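Sca-family protein (Rickettsia rickettsii, PDB 4LQ8) is a Rickettsia surface cell antigen, also known as the 120 kDa antigen, whose N-terminal head domains, present here, probably take part in cell adhesion. Local coordinates at residues 218-228 with 303-314; 70-81 with 321-329. All coordinates share one frame; numbering follows the deposited sequence.

Contact 1. Residues 218-228 with 303-314; sequences ISSYREIDFPI and TLAVTRGKYKEM
A buried contact of a strand end and the following loop with a strand-corner-helix segment joins I224, at the end of strand 215-224 of the six-stranded sheet, to A305, the corner where strand 300-304 of the mixed sheet turns into the short strand 306-307 before helix 308-320. One direct backbone hydrogen bond makes the join: I224 N donates to A305 O over 2.8 Å, nearly straight at 173°, although it meets the carbonyl from above its plane. The A305 methyl packs against I224 CD1 and the side chain of R222, whose guanidinium pairs with E198 and D32. On the N-terminal side of the corner, waters bridge the two segments: one molecule links S220 O to T303 OG1, and a second accepts from R222 N and donates to the same hydroxyl. A third water, between I224 O and T307 N, spans the other side.

Beyond the corner, T307 OG1 caps the helix by accepting from K310 N. The K310 chain leaves anti to its backbone N (chi1 180°) and then bends twice, which brings NZ to F226 O at 2.8 Å. D225 OD1 completes a weaker salt bridge to NZ at 3.2 Å, and E313 adds a second carboxylate. M314 SD lies 4.8 Å from the F226 ring centroid, obliquely, in a Met-aromatic contact, and its CE packs on F226 CB, while I228 CD1 rests on M314 CG. The A305 carbonyl oxygen meets the ring edge at CE2, 3.3 Å away. Water-bridged strand ends thus give way to an N-capped helix at the junction of two sheets.

Contact 2. Residues 70-81 with 321-329; sequences RETIIQPQKDNL and NQGQSVDLS
R70 and Q324 stack flat group on flat group: the guanidinium and amide planes lie 15° apart, with Q324 NE2 over one guanidinium face, while the two side chains as wholes cross at about a right angle. The aliphatic part of the arginine joins in, its CG lying 3.6 Å from Q324 OE1. E275 fixes the stack from outside, pairing with R70 NE and accepting from Q324 N through the same carboxylate oxygen. A water in the guanidinium plane accepts a weak bond from R70 NH2 and donates to N321 O.

Further along the helix, K78 comes in fully extended, all its torsions beyond CG near 180°, and delivers NZ to Q324 O at 2.8 Å. The ammonium lies close to the carbonyl plane, 16° out of it. T114 O takes a second bond from this nitrogen, and a third goes to a water that also donates to Q75 OE1 and Q324 OE1, so both ends of Q324 are tied to the helix. The loop begins where a Schellman motif, with Q322 as its C-prime residue, ends helix 308-320, and it then runs alongside helix 64-90, which carries a pi-type turn at 70-74 and a kink at P76.

Apolar groups line the rest of the path. I74 CG2 packs over the face of the Q324 carbonyl group, 3.8 Å from its O, and both V326 methyls pack against K78 CE, with CG1 at 3.7 Å. L81 and L328 meet tip to tip, CD2 to CD2 at 3.7 Å, against L132 of helix 125-132.

From the N terminus the chain first gives strand 33-37 to the mixed sheet, then helix 64-90, which supplies residues 70-81 to contact 2; most of the fold follows before 321-329 returns to it, closing a long loop of 239 residues. Contact 1 falls wholly within that loop: 218-228 and 303-314 close a shorter excursion of 74 residues, half of them strand. Helix 308-320 connects the two, starting in contact 1 and ending at the loop of contact 2. Their centres are 19 Å apart, yet K312 forms a salt bridge with D327, and Y311 OH probably bonds to D327 O. Together they tie the six-stranded sheet, the mixed sheet and the helical part.

Contact 1. Residues 218-228 with 303-314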
loop_
_atom_site.group_PDB
_atom_site.type_symbol
_atom_site.label_atom_id
_atom_site.label_comp_id
_atom_site.label_asym_id
_atom_site.label_seq_id
_atom_site.Cartn_x
_atom_site.Cartn_y
_atom_site.Cartn_z
ATOM N N ILE A 218 20.211 1.168 -4.250
ATOM C CA ILE A 218 19.174 0.312 -4.814
ATOM C C ILE A 218 19.752 -0.118 -6.154
ATOM O O ILE A 218 19.884 0.703 -7.058
ATOM C CB ILE A 218 17.798 1.042 -4.973
ATOM C CG1 ILE A 218 17.254 1.588 -3.615
ATOM C CG2 ILE A 218 16.753 0.148 -5.707
ATOM C CD1 ILE A 218 16.984 0.555 -2.485
ATOM N N SER A 219 20.134 -1.378 -6.276
ATOM C CA SER A 219 20.724 -1.870 -7.519
ATOM C C SER A 219 19.680 -2.516 -8.440
ATOM O O SER A 219 19.950 -2.722 -9.611
ATOM C CB SER A 219 21.889 -2.813 -7.223
ATOM O OG SER A 219 21.481 -3.862 -6.366
ATOM N N SER A 220 18.470 -2.788 -7.925
ATOM C CA SER A 220 17.396 -3.346 -8.750
ATOM C C SER A 220 16.066 -3.119 -8.063
ATOM O O SER A 220 15.985 -3.186 -6.837
ATOM C CB SER A 220 17.613 -4.844 -8.987
ATOM O OG SER A 220 16.663 -5.378 -9.888
ATOM N N TYR A 221 15.018 -2.863 -8.858
ATOM C CA TYR A 221 13.659 -2.687 -8.354
ATOM C C TYR A 221 12.698 -3.060 -9.475
ATOM O O TYR A 221 13.130 -3.242 -10.615
ATOM C CB TYR A 221 13.397 -1.238 -7.832
ATOM C CG TYR A 221 13.409 -0.169 -8.906
ATOM C CD1 TYR A 221 12.248 0.165 -9.599
ATOM C CD2 TYR A 221 14.580 0.509 -9.228
ATOM C CE1 TYR A 221 12.246 1.157 -10.581
ATOM C CE2 TYR A 221 14.591 1.509 -10.208
ATOM C CZ TYR A 221 13.417 1.839 -10.865
ATOM O OH TYR A 221 13.430 2.759 -11.881
ATOM N N ARG A 222 11.405 -3.195 -9.152
ATOM C CA ARG A 222 10.422 -3.509 -10.181
ATOM C C ARG A 222 9.247 -2.553 -10.076
ATOM O O ARG A 222 9.017 -1.922 -9.029
ATOM C CB ARG A 222 9.943 -4.972 -10.086
ATOM C CG ARG A 222 9.119 -5.203 -8.797
ATOM C CD ARG A 222 8.486 -6.560 -8.735
ATOM N NE ARG A 222 7.859 -6.771 -7.425
ATOM C CZ ARG A 222 7.060 -7.790 -7.160
ATOM N NH1 ARG A 222 6.750 -8.663 -8.112
ATOM N NH2 ARG A 222 6.554 -7.941 -5.947
ATOM N N GLU A 223 8.494 -2.464 -11.147
ATOM C CA GLU A 223 7.265 -1.684 -11.142
ATOM C C GLU A 223 6.199 -2.464 -11.883
ATOM O O GLU A 223 6.466 -3.027 -12.946
ATOM C CB GLU A 223 7.464 -0.267 -11.722
ATOM C CG GLU A 223 7.997 -0.246 -13.140
ATOM C CD GLU A 223 8.414 1.129 -13.613
ATOM O OE1 GLU A 223 7.786 1.651 -14.561
ATOM O OE2 GLU A 223 9.340 1.705 -13.003
ATOM N N ILE A 224 4.992 -2.501 -11.320
ATOM C CA ILE A 224 3.881 -3.195 -11.971
ATOM C C ILE A 224 2.897 -2.170 -12.519
ATOM O O ILE A 224 2.562 -1.199 -11.839
ATOM C CB ILE A 224 3.251 -4.273 -11.052
ATOM C CG1 ILE A 224 4.276 -5.395 -10.790
ATOM C CG2 ILE A 224 1.940 -4.821 -11.658
ATOM C CD1 ILE A 224 4.028 -6.223 -9.544
ATOM N N ASP A 225 2.467 -2.371 -13.765
ATOM C CA ASP A 225 1.536 -1.455 -14.397
ATOM C C ASP A 225 0.086 -1.779 -13.984
ATOM O O ASP A 225 -0.693 -2.277 -14.778
ATOM C CB ASP A 225 1.739 -1.466 -15.922
ATOM C CG ASP A 225 1.098 -0.301 -16.657
ATOM O OD1 ASP A 225 0.782 0.720 -16.001
ATOM O OD2 ASP A 225 0.953 -0.389 -17.895
ATOM N N PHE A 226 -0.263 -1.507 -12.726
ATOM C CA PHE A 226 -1.600 -1.813 -12.195
ATOM C C PHE A 226 -2.703 -1.123 -12.999
ATOM O O PHE A 226 -2.577 0.073 -13.263
ATOM C CB PHE A 226 -1.714 -1.439 -10.713
ATOM C CG PHE A 226 -0.764 -2.158 -9.786
ATOM C CD1 PHE A 226 -1.083 -3.421 -9.274
ATOM C CD2 PHE A 226 0.434 -1.566 -9.397
ATOM C CE1 PHE A 226 -0.202 -4.084 -8.411
ATOM C CE2 PHE A 226 1.315 -2.232 -8.547
ATOM C CZ PHE A 226 0.984 -3.477 -8.043
ATOM N N PRO A 227 -3.764 -1.850 -13.431
ATOM C CA PRO A 227 -4.826 -1.178 -14.198
ATOM C C PRO A 227 -5.646 -0.242 -13.305
ATOM O O PRO A 227 -5.741 -0.467 -12.098
ATOM C CB PRO A 227 -5.657 -2.346 -14.764
ATOM C CG PRO A 227 -5.439 -3.460 -13.812
ATOM C CD PRO A 227 -4.077 -3.279 -13.201
ATOM N N ILE A 228 -6.135 0.859 -13.880
ATOM C CA ILE A 228 -6.966 1.843 -13.166
ATOM C C ILE A 228 -8.402 1.476 -13.446
ATOM O O ILE A 228 -9.152 1.198 -12.516
ATOM C CB ILE A 228 -6.632 3.320 -13.566
ATOM C CG1 ILE A 228 -5.122 3.641 -13.397
ATOM C CG2 ILE A 228 -7.511 4.332 -12.821
ATOM C CD1 ILE A 228 -4.538 3.376 -11.993
ATOM N N THR A 303 11.762 -1.557 -1.767
ATOM C CA THR A 303 11.001 -0.787 -2.739
ATOM C C THR A 303 9.681 -1.524 -2.916
ATOM O O THR A 303 9.612 -2.733 -2.661
ATOM C CB THR A 303 11.750 -0.621 -4.063
ATOM O OG1 THR A 303 11.991 -1.915 -4.635
ATOM C CG2 THR A 303 13.059 0.160 -3.907
ATOM N N LEU A 304 8.639 -0.805 -3.344
ATOM C CA LEU A 304 7.356 -1.411 -3.663
ATOM C C LEU A 304 7.209 -1.333 -5.188
ATOM O O LEU A 304 7.901 -0.534 -5.811
ATOM C CB LEU A 304 6.183 -0.739 -2.908
ATOM C CG LEU A 304 6.268 -0.754 -1.352
ATOM C CD1 LEU A 304 5.059 -0.112 -0.761
ATOM C CD2 LEU A 304 6.269 -2.168 -0.815
ATOM N N ALA A 305 6.319 -2.152 -5.791
ATOM C CA ALA A 305 6.167 -2.252 -7.250
ATOM C C ALA A 305 5.267 -1.183 -7.851
ATOM O O ALA A 305 4.531 -1.454 -8.791
ATOM C CB ALA A 305 5.666 -3.648 -7.612
ATOM N N VAL A 306 5.304 0.015 -7.301
ATOM C CA VAL A 306 4.436 1.106 -7.751
ATOM C C VAL A 306 5.228 2.418 -7.856
ATOM O O VAL A 306 6.010 2.761 -6.957
ATOM C CB VAL A 306 3.157 1.193 -6.839
ATOM C CG1 VAL A 306 3.449 1.754 -5.431
ATOM C CG2 VAL A 306 2.023 1.950 -7.523
ATOM N N THR A 307 5.070 3.119 -8.957
ATOM C CA THR A 307 5.770 4.395 -9.123
ATOM C C THR A 307 4.879 5.482 -8.543
ATOM O O THR A 307 3.701 5.241 -8.313
ATOM C CB THR A 307 6.065 4.690 -10.603
ATOM O OG1 THR A 307 4.819 4.791 -11.284
ATOM C CG2 THR A 307 7.010 3.660 -11.265
ATOM N N ARG A 308 5.413 6.695 -8.384
ATOM C CA ARG A 308 4.639 7.829 -7.885
ATOM C C ARG A 308 3.432 8.171 -8.772
ATOM O O ARG A 308 2.337 8.398 -8.255
ATOM C CB ARG A 308 5.536 9.043 -7.694
ATOM C CG ARG A 308 5.026 9.884 -6.552
ATOM C CD ARG A 308 4.885 11.326 -6.881
ATOM N NE ARG A 308 4.871 12.063 -5.622
ATOM C CZ ARG A 308 5.277 13.315 -5.478
ATOM N NH1 ARG A 308 5.723 13.997 -6.523
ATOM N NH2 ARG A 308 5.228 13.901 -4.291
ATOM N N GLY A 309 3.645 8.175 -10.080
ATOM C CA GLY A 309 2.591 8.467 -11.045
ATOM C C GLY A 309 1.491 7.428 -10.955
ATOM O O GLY A 309 0.322 7.776 -10.896
ATOM N N LYS A 310 1.856 6.142 -10.884
ATOM C CA LYS A 310 0.856 5.077 -10.759
ATOM C C LYS A 310 0.105 5.176 -9.398
ATOM O O LYS A 310 -1.122 5.074 -9.356
ATOM C CB LYS A 310 1.509 3.691 -10.945
ATOM C CG LYS A 310 0.534 2.511 -10.819
ATOM C CD LYS A 310 -0.608 2.557 -11.827
ATOM C CE LYS A 310 -0.127 2.397 -13.261
ATOM N NZ LYS A 310 -1.292 2.330 -14.177
ATOM N N TYR A 311 0.847 5.427 -8.323
ATOM C CA TYR A 311 0.281 5.560 -6.987
ATOM C C TYR A 311 -0.749 6.690 -6.937
ATOM O O TYR A 311 -1.845 6.472 -6.427
ATOM C CB TYR A 311 1.389 5.804 -5.962
ATOM C CG TYR A 311 0.856 5.965 -4.556
ATOM C CD1 TYR A 311 0.427 4.861 -3.819
ATOM C CD2 TYR A 311 0.791 7.222 -3.951
ATOM C CE1 TYR A 311 -0.044 5.001 -2.514
ATOM C CE2 TYR A 311 0.333 7.368 -2.641
ATOM C CZ TYR A 311 -0.092 6.255 -1.934
ATOM O OH TYR A 311 -0.554 6.374 -0.653
ATOM N N LYS A 312 -0.411 7.880 -7.497
ATOM C CA LYS A 312 -1.339 9.016 -7.571
ATOM C C LYS A 312 -2.592 8.685 -8.405
ATOM O O LYS A 312 -3.687 9.050 -8.003
ATOM C CB LYS A 312 -0.637 10.291 -8.112
ATOM C CG LYS A 312 0.552 10.776 -7.242
ATOM C CD LYS A 312 0.209 11.173 -5.784
ATOM C CE LYS A 312 1.458 11.362 -4.913
ATOM N NZ LYS A 312 1.165 12.052 -3.621
ATOM N N GLU A 313 -2.443 7.985 -9.538
ATOM C CA GLU A 313 -3.589 7.568 -10.371
ATOM C C GLU A 313 -4.506 6.604 -9.592
ATOM O O GLU A 313 -5.732 6.728 -9.669
ATOM C CB GLU A 313 -3.118 6.825 -11.621
ATOM C CG GLU A 313 -2.801 7.679 -12.824
ATOM C CD GLU A 313 -2.136 6.901 -13.952
ATOM O OE1 GLU A 313 -2.365 5.672 -14.060
ATOM O OE2 GLU A 313 -1.364 7.525 -14.718
ATOM N N MET A 314 -3.901 5.628 -8.867
ATOM C CA MET A 314 -4.636 4.645 -8.059
ATOM C C MET A 314 -5.297 5.333 -6.887
ATOM O O MET A 314 -6.463 5.072 -6.627
ATOM C CB MET A 314 -3.717 3.500 -7.592
ATOM C CG MET A 314 -3.233 2.641 -8.731
ATOM S SD MET A 314 -2.119 1.339 -8.181
ATOM C CE MET A 314 -3.319 0.015 -7.843
HETATM O O HOH W 1 14.499 -2.787 -4.643
HETATM O O HOH W 2 10.199 -2.882 -6.382
HETATM O O HOH W 3 3.787 1.135 -11.115
#

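Contact 2. Residues 70-81 with 321-329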
loop_
_atom_site.group_PDB
_atom_site.type_symbol
_atom_site.label_atom_id
_atom_site.label_comp_id
_atom_site.label_asym_id
_atom_site.label_seq_id
_atom_site.Cartn_x
_atom_site.Cartn_y
_atom_site.Cartn_z
ATOM N N ARG A 70 -8.970 -3.142 5.208
ATOM C CA ARG A 70 -9.354 -1.897 5.920
ATOM C C ARG A 70 -9.239 -2.087 7.428
ATOM O O ARG A 70 -8.680 -1.238 8.116
ATOM C CB ARG A 70 -10.797 -1.496 5.566
ATOM C CG ARG A 70 -10.904 -0.978 4.141
ATOM C CD ARG A 70 -12.342 -0.886 3.697
ATOM N NE ARG A 70 -12.390 -0.210 2.407
ATOM C CZ ARG A 70 -13.460 -0.124 1.624
ATOM N NH1 ARG A 70 -14.615 -0.662 2.001
ATOM N NH2 ARG A 70 -13.388 0.501 0.461
ATOM N N GLU A 71 -9.700 -3.243 7.930
ATOM C CA GLU A 71 -9.684 -3.557 9.366
ATOM C C GLU A 71 -8.314 -3.838 9.949
ATOM O O GLU A 71 -8.115 -3.601 11.138
ATOM C CB GLU A 71 -10.583 -4.762 9.670
ATOM C CG GLU A 71 -12.044 -4.498 9.399
ATOM C CD GLU A 71 -12.963 -5.654 9.761
ATOM O OE1 GLU A 71 -12.482 -6.807 9.838
ATOM O OE2 GLU A 71 -14.165 -5.401 9.984
ATOM N N THR A 72 -7.417 -4.433 9.173
ATOM C CA THR A 72 -6.108 -4.850 9.698
ATOM C C THR A 72 -4.972 -3.927 9.303
ATOM O O THR A 72 -3.953 -3.893 9.999
ATOM C CB THR A 72 -5.772 -6.306 9.288
ATOM O OG1 THR A 72 -5.460 -6.324 7.896
ATOM C CG2 THR A 72 -6.888 -7.261 9.573
ATOM N N ILE A 73 -5.114 -3.203 8.189
ATOM C CA ILE A 73 -4.051 -2.299 7.737
ATOM C C ILE A 73 -4.467 -0.827 7.768
ATOM O O ILE A 73 -3.851 -0.032 8.488
ATOM C CB ILE A 73 -3.492 -2.710 6.321
ATOM C CG1 ILE A 73 -2.979 -4.204 6.278
ATOM C CG2 ILE A 73 -2.419 -1.711 5.812
ATOM C CD1 ILE A 73 -1.626 -4.535 7.130
ATOM N N ILE A 74 -5.450 -0.438 6.915
ATOM C CA ILE A 74 -5.804 0.977 6.712
ATOM C C ILE A 74 -6.277 1.673 7.999
ATOM O O ILE A 74 -5.721 2.716 8.347
ATOM C CB ILE A 74 -6.790 1.164 5.530
ATOM C CG1 ILE A 74 -6.141 0.641 4.210
ATOM C CG2 ILE A 74 -7.259 2.637 5.400
ATOM C CD1 ILE A 74 -7.126 0.405 3.061
ATOM N N GLN A 75 -7.309 1.140 8.663
ATOM C CA GLN A 75 -7.836 1.731 9.903
ATOM C C GLN A 75 -6.795 1.707 11.036
ATOM O O GLN A 75 -6.551 2.775 11.587
ATOM C CB GLN A 75 -9.190 1.104 10.320
ATOM C CG GLN A 75 -9.917 1.870 11.446
ATOM C CD GLN A 75 -10.288 3.260 11.026
ATOM O OE1 GLN A 75 -10.900 3.481 9.971
ATOM N NE2 GLN A 75 -9.867 4.236 11.806
ATOM N N PRO A 76 -6.087 0.596 11.345
ATOM C CA PRO A 76 -5.069 0.660 12.424
ATOM C C PRO A 76 -3.926 1.642 12.163
ATOM O O PRO A 76 -3.407 2.222 13.119
ATOM C CB PRO A 76 -4.555 -0.793 12.524
ATOM C CG PRO A 76 -5.662 -1.613 12.003
ATOM C CD PRO A 76 -6.226 -0.795 10.862
ATOM N N GLN A 77 -3.527 1.844 10.893
ATOM C CA GLN A 77 -2.478 2.814 10.565
ATOM C C GLN A 77 -2.951 4.208 10.964
ATOM O O GLN A 77 -2.201 4.952 11.601
ATOM C CB GLN A 77 -2.106 2.789 9.083
ATOM C CG GLN A 77 -1.267 1.587 8.691
ATOM C CD GLN A 77 -1.086 1.531 7.193
ATOM O OE1 GLN A 77 -1.928 1.992 6.400
ATOM N NE2 GLN A 77 0.014 0.967 6.778
ATOM N N LYS A 78 -4.206 4.543 10.601
ATOM C CA LYS A 78 -4.878 5.791 10.960
ATOM C C LYS A 78 -5.013 5.916 12.469
ATOM O O LYS A 78 -4.765 6.988 12.990
ATOM C CB LYS A 78 -6.295 5.832 10.352
ATOM C CG LYS A 78 -6.323 6.050 8.856
ATOM C CD LYS A 78 -7.757 6.096 8.393
ATOM C CE LYS A 78 -7.866 6.282 6.899
ATOM N NZ LYS A 78 -9.287 6.202 6.467
ATOM N N ASP A 79 -5.386 4.826 13.165
ATOM C CA ASP A 79 -5.594 4.837 14.621
ATOM C C ASP A 79 -4.305 5.090 15.398
ATOM O O ASP A 79 -4.306 5.915 16.314
ATOM C CB ASP A 79 -6.284 3.560 15.111
ATOM C CG ASP A 79 -7.697 3.358 14.601
ATOM O OD1 ASP A 79 -8.304 4.348 14.097
ATOM O OD2 ASP A 79 -8.207 2.216 14.710
ATOM N N ASN A 80 -3.207 4.409 15.027
ATOM C CA ASN A 80 -1.918 4.656 15.667
ATOM C C ASN A 80 -1.435 6.068 15.362
ATOM O O ASN A 80 -0.920 6.714 16.257
ATOM C CB ASN A 80 -0.882 3.629 15.280
ATOM C CG ASN A 80 -1.190 2.298 15.873
ATOM O OD1 ASN A 80 -1.054 2.093 17.067
ATOM N ND2 ASN A 80 -1.591 1.364 15.041
ATOM N N LEU A 81 -1.656 6.553 14.127
ATOM C CA LEU A 81 -1.280 7.916 13.719
ATOM C C LEU A 81 -2.030 8.976 14.546
ATOM O O LEU A 81 -1.407 9.904 15.045
ATOM C CB LEU A 81 -1.530 8.105 12.213
ATOM C CG LEU A 81 -1.356 9.504 11.613
ATOM C CD1 LEU A 81 0.040 10.082 11.886
ATOM C CD2 LEU A 81 -1.608 9.446 10.101
ATOM N N ASN A 321 -14.075 6.162 -5.899
ATOM C CA ASN A 321 -14.866 4.968 -5.592
ATOM C C ASN A 321 -15.138 4.814 -4.097
ATOM O O ASN A 321 -15.492 3.728 -3.639
ATOM C CB ASN A 321 -14.230 3.718 -6.213
ATOM C CG ASN A 321 -14.246 3.745 -7.720
ATOM O OD1 ASN A 321 -15.088 4.379 -8.338
ATOM N ND2 ASN A 321 -13.298 3.095 -8.345
ATOM N N GLN A 322 -15.001 5.929 -3.348
ATOM C CA GLN A 322 -15.290 6.068 -1.914
ATOM C C GLN A 322 -14.428 5.173 -1.017
ATOM O O GLN A 322 -14.898 4.713 0.025
ATOM C CB GLN A 322 -16.799 5.843 -1.625
ATOM C CG GLN A 322 -17.771 6.668 -2.481
ATOM C CD GLN A 322 -17.451 8.140 -2.468
ATOM O OE1 GLN A 322 -17.003 8.704 -3.472
ATOM N NE2 GLN A 322 -17.634 8.785 -1.321
ATOM N N GLY A 323 -13.185 4.942 -1.418
ATOM C CA GLY A 323 -12.265 4.136 -0.628
ATOM C C GLY A 323 -11.810 4.859 0.624
ATOM O O GLY A 323 -12.004 6.065 0.771
ATOM N N GLN A 324 -11.195 4.126 1.539
ATOM C CA GLN A 324 -10.738 4.677 2.808
ATOM C C GLN A 324 -9.263 5.038 2.838
ATOM O O GLN A 324 -8.814 5.682 3.788
ATOM C CB GLN A 324 -11.075 3.699 3.915
ATOM C CG GLN A 324 -12.580 3.509 4.095
ATOM C CD GLN A 324 -12.867 2.462 5.132
ATOM O OE1 GLN A 324 -11.990 2.022 5.891
ATOM N NE2 GLN A 324 -14.081 1.986 5.147
ATOM N N SER A 325 -8.500 4.621 1.815
ATOM C CA SER A 325 -7.070 4.912 1.754
ATOM C C SER A 325 -6.797 6.397 1.861
ATOM O O SER A 325 -7.517 7.221 1.271
ATOM C CB SER A 325 -6.469 4.403 0.447
ATOM O OG SER A 325 -6.339 2.997 0.514
ATOM N N VAL A 326 -5.768 6.737 2.631
ATOM C CA VAL A 326 -5.304 8.114 2.738
ATOM C C VAL A 326 -3.856 8.117 2.224
ATOM O O VAL A 326 -3.150 7.105 2.345
ATOM C CB VAL A 326 -5.534 8.742 4.142
ATOM C CG1 VAL A 326 -7.026 8.905 4.395
ATOM C CG2 VAL A 326 -4.909 7.885 5.234
ATOM N N ASP A 327 -3.446 9.213 1.596
ATOM C CA ASP A 327 -2.170 9.303 0.890
ATOM C C ASP A 327 -0.938 8.946 1.763
ATOM O O ASP A 327 -0.209 7.996 1.419
ATOM C CB ASP A 327 -2.011 10.653 0.176
ATOM C CG ASP A 327 -0.816 10.661 -0.732
ATOM O OD1 ASP A 327 0.303 10.554 -0.224
ATOM O OD2 ASP A 327 -1.007 10.665 -1.954
ATOM N N LEU A 328 -0.697 9.678 2.839
ATOM C CA LEU A 328 0.429 9.425 3.778
ATOM C C LEU A 328 1.777 9.090 3.076
ATOM O O LEU A 328 2.427 8.092 3.400
ATOM C CB LEU A 328 0.057 8.338 4.829
ATOM C CG LEU A 328 -1.233 8.529 5.649
ATOM C CD1 LEU A 328 -1.420 7.375 6.643
ATOM C CD2 LEU A 328 -1.221 9.874 6.400
ATOM N N SER A 329 2.170 9.911 2.091
ATOM C CA SER A 329 3.397 9.678 1.337
ATOM C C SER A 329 4.230 10.933 1.143
ATOM O O SER A 329 3.718 12.045 1.254
ATOM C CB SER A 329 3.107 8.989 0.003
ATOM O OG SER A 329 2.692 9.946 -0.954
HETATM O O HOH W 4 -14.171 1.759 -2.269
HETATM O O HOH W 5 -10.230 3.591 7.323
#